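Local coordinates for nitrogenase molybdenum-iron protein alpha chain (Clostridium pasteurianum, PDB 4WES), which forms, with the beta chain, the molybdenum-iron component of nitrogenase, which carries the metal clusters that reduce dinitrogen to ammonia, at residues A[270-282]-A[396-409]. Sequence-based numbering, arbitrary orientation. Where two conformers were deposited one is given.
Sequences AEMMETKYGIPWI and ITVTPDEQKYRVVI
Tyr405 packs its ring against Lys276 O and Gly278 at the C-terminal end of helix 263-277. Tyr405 CB sits 3.8 Å from Lys276 O; CG swings anti to the backbone N (chi1 -173°), which sets the ring edge-on against the carbonyls of the last helical turn. CD2 and CE2 then run past Gly278, Tyr405 CE2 coming within 3.4 Å of Gly278 N, while Lys276 O lies in the ring plane at its edge and Tyr277 O over one face. At the tip, OH shares a water with Glu274 O. Two carbonyls of the final turn are taken by backbone donors of the loop: Asp401 N gives Lys276 O a nearly straight bond of 2.9 Å, on a lone pair, and Arg406 N reaches Tyr277 O from above the carbonyl plane. Asp401 OD2 accepts from Gln403 N, an Asx turn, and from Lys404 N, which curls the loop back between Asp401 and Arg406. The place is the peripheral end of an alpha-beta unit with a parallel sheet: the helix stops, Gly278 turns with positive phi, and Pro280 leads into edge strand 281-283, far from the metal clusters. Gly278 CA makes a CA-H...O contact of 3.4 Å to Arg406 O. Lys404 lies alongside Tyr277, pointing the same way, Lys404 CD 3.9 Å from Tyr277 CE1 at the ring edge; a water joins NZ to the tyrosine OH. Farther back on the helix, Val398 CG2 presses between Met272 CB and Thr275 CG2, and Met272 SD meets Ile396 CG1 at 3.6 Å. Beyond the turn, Pro280 CD rests 3.7 Å from Val408 CB.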
loop_
_atom_site.group_PDB
_atom_site.type_symbol
_atom_site.label_atom_id
_atom_site.label_comp_id
_atom_site.label_asym_id
_atom_site.label_seq_id
_atom_site.Cartn_x
_atom_site.Cartn_y
_atom_site.Cartn_z
ATOM N N ALA A 270 -36.993 26.661 18.193
ATOM C CA ALA A 270 -36.685 27.771 19.083
ATOM C C ALA A 270 -37.931 28.582 19.389
ATOM O O ALA A 270 -38.230 28.909 20.548
ATOM C CB ALA A 270 -35.600 28.655 18.509
ATOM N N GLU A 271 -38.682 28.921 18.347
ATOM C CA GLU A 271 -39.930 29.660 18.512
ATOM C C GLU A 271 -40.935 28.886 19.356
ATOM O O GLU A 271 -41.572 29.447 20.268
ATOM C CB GLU A 271 -40.540 29.949 17.152
ATOM C CG GLU A 271 -39.826 30.936 16.247
ATOM C CD GLU A 271 -40.449 31.050 14.847
ATOM O OE1 GLU A 271 -41.430 30.319 14.540
ATOM O OE2 GLU A 271 -39.964 31.871 14.046
ATOM N N MET A 272 -41.136 27.624 19.017
ATOM C CA MET A 272 -42.162 26.834 19.700
ATOM C C MET A 272 -41.822 26.580 21.156
ATOM O O MET A 272 -42.718 26.538 21.997
ATOM C CB MET A 272 -42.464 25.533 18.956
ATOM C CG MET A 272 -43.145 25.790 17.629
ATOM S SD MET A 272 -43.696 24.326 16.737
ATOM C CE MET A 272 -42.145 23.728 16.079
ATOM N N MET A 273 -40.543 26.395 21.477
ATOM C CA MET A 273 -40.148 26.222 22.870
ATOM C C MET A 273 -40.387 27.500 23.670
ATOM O O MET A 273 -40.745 27.448 24.849
ATOM C CB MET A 273 -38.712 25.744 22.990
ATOM C CG MET A 273 -38.520 24.323 22.533
ATOM S SD MET A 273 -36.854 23.685 22.796
ATOM C CE MET A 273 -36.889 23.403 24.561
ATOM N N GLU A 274 -40.141 28.659 23.057
ATOM C CA GLU A 274 -40.450 29.906 23.719
ATOM C C GLU A 274 -41.959 30.020 23.977
ATOM O O GLU A 274 -42.382 30.381 25.076
ATOM C CB GLU A 274 -39.950 31.122 22.934
ATOM C CG GLU A 274 -40.158 32.432 23.682
ATOM C CD GLU A 274 -39.500 33.638 23.075
ATOM O OE1 GLU A 274 -38.763 33.505 22.086
ATOM O OE2 GLU A 274 -39.781 34.731 23.575
ATOM N N THR A 275 -42.793 29.708 22.971
ATOM C CA THR A 275 -44.228 29.831 23.141
ATOM C C THR A 275 -44.763 28.849 24.195
ATOM O O THR A 275 -45.597 29.208 25.044
ATOM C CB THR A 275 -44.915 29.570 21.806
ATOM O OG1 THR A 275 -44.445 30.545 20.869
ATOM C CG2 THR A 275 -46.405 29.590 21.944
ATOM N N LYS A 276 -44.330 27.591 24.110
ATOM C CA LYS A 276 -44.921 26.531 24.919
ATOM C C LYS A 276 -44.372 26.507 26.347
ATOM O O LYS A 276 -45.129 26.275 27.288
ATOM C CB LYS A 276 -44.723 25.175 24.252
ATOM C CG LYS A 276 -45.366 24.018 25.004
ATOM C CD LYS A 276 -45.369 22.732 24.176
ATOM C CE LYS A 276 -45.949 21.569 24.958
ATOM N NZ LYS A 276 -46.114 20.353 24.130
ATOM N N TYR A 277 -43.070 26.724 26.495
ATOM C CA TYR A 277 -42.385 26.583 27.790
ATOM C C TYR A 277 -41.935 27.913 28.425
ATOM O O TYR A 277 -41.617 27.935 29.610
ATOM C CB TYR A 277 -41.181 25.632 27.653
ATOM C CG TYR A 277 -41.564 24.257 27.234
ATOM C CD1 TYR A 277 -42.297 23.415 28.085
ATOM C CD2 TYR A 277 -41.236 23.761 25.975
ATOM C CE1 TYR A 277 -42.689 22.145 27.695
ATOM C CE2 TYR A 277 -41.613 22.508 25.604
ATOM C CZ TYR A 277 -42.330 21.688 26.448
ATOM O OH TYR A 277 -42.696 20.436 26.036
ATOM N N GLY A 278 -41.852 28.971 27.623
ATOM C CA GLY A 278 -41.332 30.249 28.113
ATOM C C GLY A 278 -39.826 30.347 28.009
ATOM O O GLY A 278 -39.249 31.310 28.481
ATOM N N ILE A 279 -39.169 29.362 27.375
ATOM C CA ILE A 279 -37.717 29.367 27.287
ATOM C C ILE A 279 -37.266 30.325 26.196
ATOM O O ILE A 279 -37.613 30.131 25.022
ATOM C CB ILE A 279 -37.189 27.954 27.038
ATOM C CG1 ILE A 279 -37.604 26.976 28.150
ATOM C CG2 ILE A 279 -35.674 27.969 26.854
ATOM C CD1 ILE A 279 -37.482 25.521 27.763
ATOM N N PRO A 280 -36.485 31.360 26.558
ATOM C CA PRO A 280 -35.993 32.311 25.555
ATOM C C PRO A 280 -34.881 31.705 24.739
ATOM O O PRO A 280 -34.253 30.721 25.131
ATOM C CB PRO A 280 -35.486 33.473 26.406
ATOM C CG PRO A 280 -35.097 32.847 27.698
ATOM C CD PRO A 280 -36.023 31.693 27.916
ATOM N N TRP A 281 -34.623 32.311 23.588
ATOM C CA TRP A 281 -33.474 31.915 22.780
ATOM C C TRP A 281 -32.678 33.134 22.369
ATOM O O TRP A 281 -33.217 34.229 22.262
ATOM C CB TRP A 281 -33.870 31.096 21.571
ATOM C CG TRP A 281 -34.761 31.708 20.519
ATOM C CD1 TRP A 281 -36.129 31.738 20.521
ATOM C CD2 TRP A 281 -34.350 32.339 19.301
ATOM N NE1 TRP A 281 -36.592 32.294 19.354
ATOM C CE2 TRP A 281 -35.515 32.675 18.590
ATOM C CE3 TRP A 281 -33.103 32.627 18.731
ATOM C CZ2 TRP A 281 -35.477 33.316 17.354
ATOM C CZ3 TRP A 281 -33.071 33.240 17.510
ATOM C CH2 TRP A 281 -34.244 33.549 16.828
ATOM N N ILE A 282 -31.375 32.927 22.159
ATOM C CA ILE A 282 -30.532 33.930 21.546
ATOM C C ILE A 282 -29.870 33.307 20.355
ATOM O O ILE A 282 -29.544 32.119 20.330
ATOM C CB ILE A 282 -29.443 34.506 22.486
ATOM C CG1 ILE A 282 -28.543 33.414 23.081
ATOM C CG2 ILE A 282 -30.050 35.353 23.565
ATOM C CD1 ILE A 282 -27.284 33.983 23.699
ATOM N N ILE A 396 -47.427 23.864 12.435
ATOM C CA ILE A 396 -48.095 23.547 13.663
ATOM C C ILE A 396 -48.017 24.722 14.608
ATOM O O ILE A 396 -47.160 25.609 14.500
ATOM C CB ILE A 396 -47.576 22.269 14.309
ATOM C CG1 ILE A 396 -46.168 22.508 14.847
ATOM C CG2 ILE A 396 -47.646 21.107 13.308
ATOM C CD1 ILE A 396 -45.662 21.415 15.763
ATOM N N THR A 397 -49.014 24.786 15.472
ATOM C CA THR A 397 -49.051 25.844 16.448
ATOM C C THR A 397 -49.066 25.224 17.816
ATOM O O THR A 397 -49.690 24.187 18.050
ATOM C CB THR A 397 -50.264 26.789 16.325
ATOM O OG1 THR A 397 -51.399 26.183 16.926
ATOM C CG2 THR A 397 -50.571 27.167 14.865
ATOM N N VAL A 398 -48.304 25.827 18.713
ATOM C CA VAL A 398 -48.297 25.410 20.108
ATOM C C VAL A 398 -48.850 26.553 20.952
ATOM O O VAL A 398 -48.947 27.676 20.490
ATOM C CB VAL A 398 -46.890 24.985 20.591
ATOM C CG1 VAL A 398 -46.383 23.767 19.826
ATOM C CG2 VAL A 398 -45.906 26.140 20.483
ATOM N N THR A 399 -49.110 26.266 22.214
ATOM C CA THR A 399 -49.654 27.255 23.144
ATOM C C THR A 399 -48.969 27.059 24.481
ATOM O O THR A 399 -48.309 26.042 24.693
ATOM C CB THR A 399 -51.166 27.058 23.306
ATOM O OG1 THR A 399 -51.463 25.758 23.842
ATOM C CG2 THR A 399 -51.912 27.270 21.984
ATOM N N PRO A 400 -49.064 28.057 25.374
ATOM C CA PRO A 400 -48.375 27.906 26.647
ATOM C C PRO A 400 -48.871 26.717 27.396
ATOM O O PRO A 400 -50.074 26.590 27.627
ATOM C CB PRO A 400 -48.742 29.179 27.418
ATOM C CG PRO A 400 -49.117 30.159 26.389
ATOM C CD PRO A 400 -49.678 29.387 25.232
ATOM N N ASP A 401 -47.949 25.889 27.843
ATOM C CA ASP A 401 -48.276 24.720 28.615
ATOM C C ASP A 401 -48.787 25.166 30.010
ATOM O O ASP A 401 -48.088 25.868 30.723
ATOM C CB ASP A 401 -47.043 23.805 28.673
ATOM C CG ASP A 401 -47.338 22.438 29.294
ATOM O OD1 ASP A 401 -47.182 21.425 28.575
ATOM O OD2 ASP A 401 -47.687 22.392 30.502
ATOM N N GLU A 402 -50.025 24.799 30.336
ATOM C CA GLU A 402 -50.683 25.297 31.567
ATOM C C GLU A 402 -49.975 24.824 32.848
ATOM O O GLU A 402 -50.183 25.394 33.922
ATOM C CB GLU A 402 -52.160 24.880 31.544
ATOM C CG GLU A 402 -52.999 25.653 30.534
ATOM C CD GLU A 402 -54.456 25.207 30.489
ATOM O OE1 GLU A 402 -55.331 26.054 30.150
ATOM O OE2 GLU A 402 -54.714 24.014 30.785
ATOM N N GLN A 403 -49.138 23.794 32.713
ATOM C CA GLN A 403 -48.356 23.224 33.817
ATOM C C GLN A 403 -46.847 23.605 33.805
ATOM O O GLN A 403 -46.254 23.899 34.859
ATOM C CB GLN A 403 -48.492 21.702 33.780
ATOM C CG GLN A 403 -47.421 20.935 34.546
ATOM C CD GLN A 403 -47.272 19.496 34.066
ATOM O OE1 GLN A 403 -48.219 18.902 33.509
ATOM N NE2 GLN A 403 -46.083 18.926 34.285
ATOM N N LYS A 404 -46.239 23.602 32.626
ATOM C CA LYS A 404 -44.770 23.728 32.496
ATOM C C LYS A 404 -44.287 25.109 32.064
ATOM O O LYS A 404 -43.077 25.387 32.148
ATOM C CB LYS A 404 -44.231 22.711 31.473
ATOM C CG LYS A 404 -44.479 21.262 31.857
ATOM C CD LYS A 404 -43.998 20.252 30.811
ATOM C CE LYS A 404 -44.445 18.824 31.155
ATOM N NZ LYS A 404 -43.943 17.869 30.112
ATOM N N TYR A 405 -45.191 25.964 31.579
ATOM C CA TYR A 405 -44.801 27.317 31.176
ATOM C C TYR A 405 -44.222 28.068 32.347
ATOM O O TYR A 405 -44.776 28.030 33.438
ATOM C CB TYR A 405 -45.980 28.099 30.562
ATOM C CG TYR A 405 -45.563 29.428 29.989
ATOM C CD1 TYR A 405 -45.457 30.576 30.791
ATOM C CD2 TYR A 405 -45.184 29.529 28.666
ATOM C CE1 TYR A 405 -45.027 31.781 30.255
ATOM C CE2 TYR A 405 -44.762 30.738 28.119
ATOM C CZ TYR A 405 -44.674 31.857 28.905
ATOM O OH TYR A 405 -44.222 33.052 28.379
ATOM N N ARG A 406 -43.101 28.747 32.145
ATOM C CA ARG A 406 -42.602 29.611 33.179
ATOM C C ARG A 406 -41.933 30.842 32.618
ATOM O O ARG A 406 -41.525 30.881 31.442
ATOM C CB ARG A 406 -41.698 28.883 34.136
ATOM C CG ARG A 406 -40.381 28.548 33.543
ATOM C CD ARG A 406 -40.270 27.063 33.721
ATOM N NE ARG A 406 -39.164 26.370 33.099
ATOM C CZ ARG A 406 -39.226 25.619 31.990
ATOM N NH1 ARG A 406 -38.139 24.964 31.657
ATOM N NH2 ARG A 406 -40.333 25.482 31.239
ATOM N N VAL A 407 -41.910 31.878 33.444
ATOM C CA VAL A 407 -41.241 33.103 33.102
ATOM C C VAL A 407 -39.778 32.897 33.453
ATOM O O VAL A 407 -39.433 32.654 34.607
ATOM C CB VAL A 407 -41.822 34.298 33.902
ATOM C CG1 VAL A 407 -41.007 35.560 33.600
ATOM C CG2 VAL A 407 -43.295 34.461 33.550
ATOM N N VAL A 408 -38.924 32.931 32.449
ATOM C CA VAL A 408 -37.500 32.734 32.673
ATOM C C VAL A 408 -36.804 34.078 32.789
ATOM O O VAL A 408 -36.207 34.378 33.810
ATOM C CB VAL A 408 -36.887 31.896 31.549
ATOM C CG1 VAL A 408 -35.390 31.712 31.786
ATOM C CG2 VAL A 408 -37.603 30.550 31.481
ATOM N N ILE A 409 -36.888 34.902 31.745
ATOM C CA ILE A 409 -36.407 36.264 31.805
ATOM C C ILE A 409 -37.628 37.176 31.739
ATOM O O ILE A 409 -38.372 37.171 30.754
ATOM C CB ILE A 409 -35.420 36.599 30.664
ATOM C CG1 ILE A 409 -34.268 35.574 30.582
ATOM C CG2 ILE A 409 -34.907 38.024 30.833
ATOM C CD1 ILE A 409 -33.306 35.808 29.418
HETATM O O HOH W 1 -43.337 32.878 25.872
HETATM O O HOH W 2 -44.387 18.978 27.518
HETATM O O HOH W 3 -39.782 33.562 29.807
#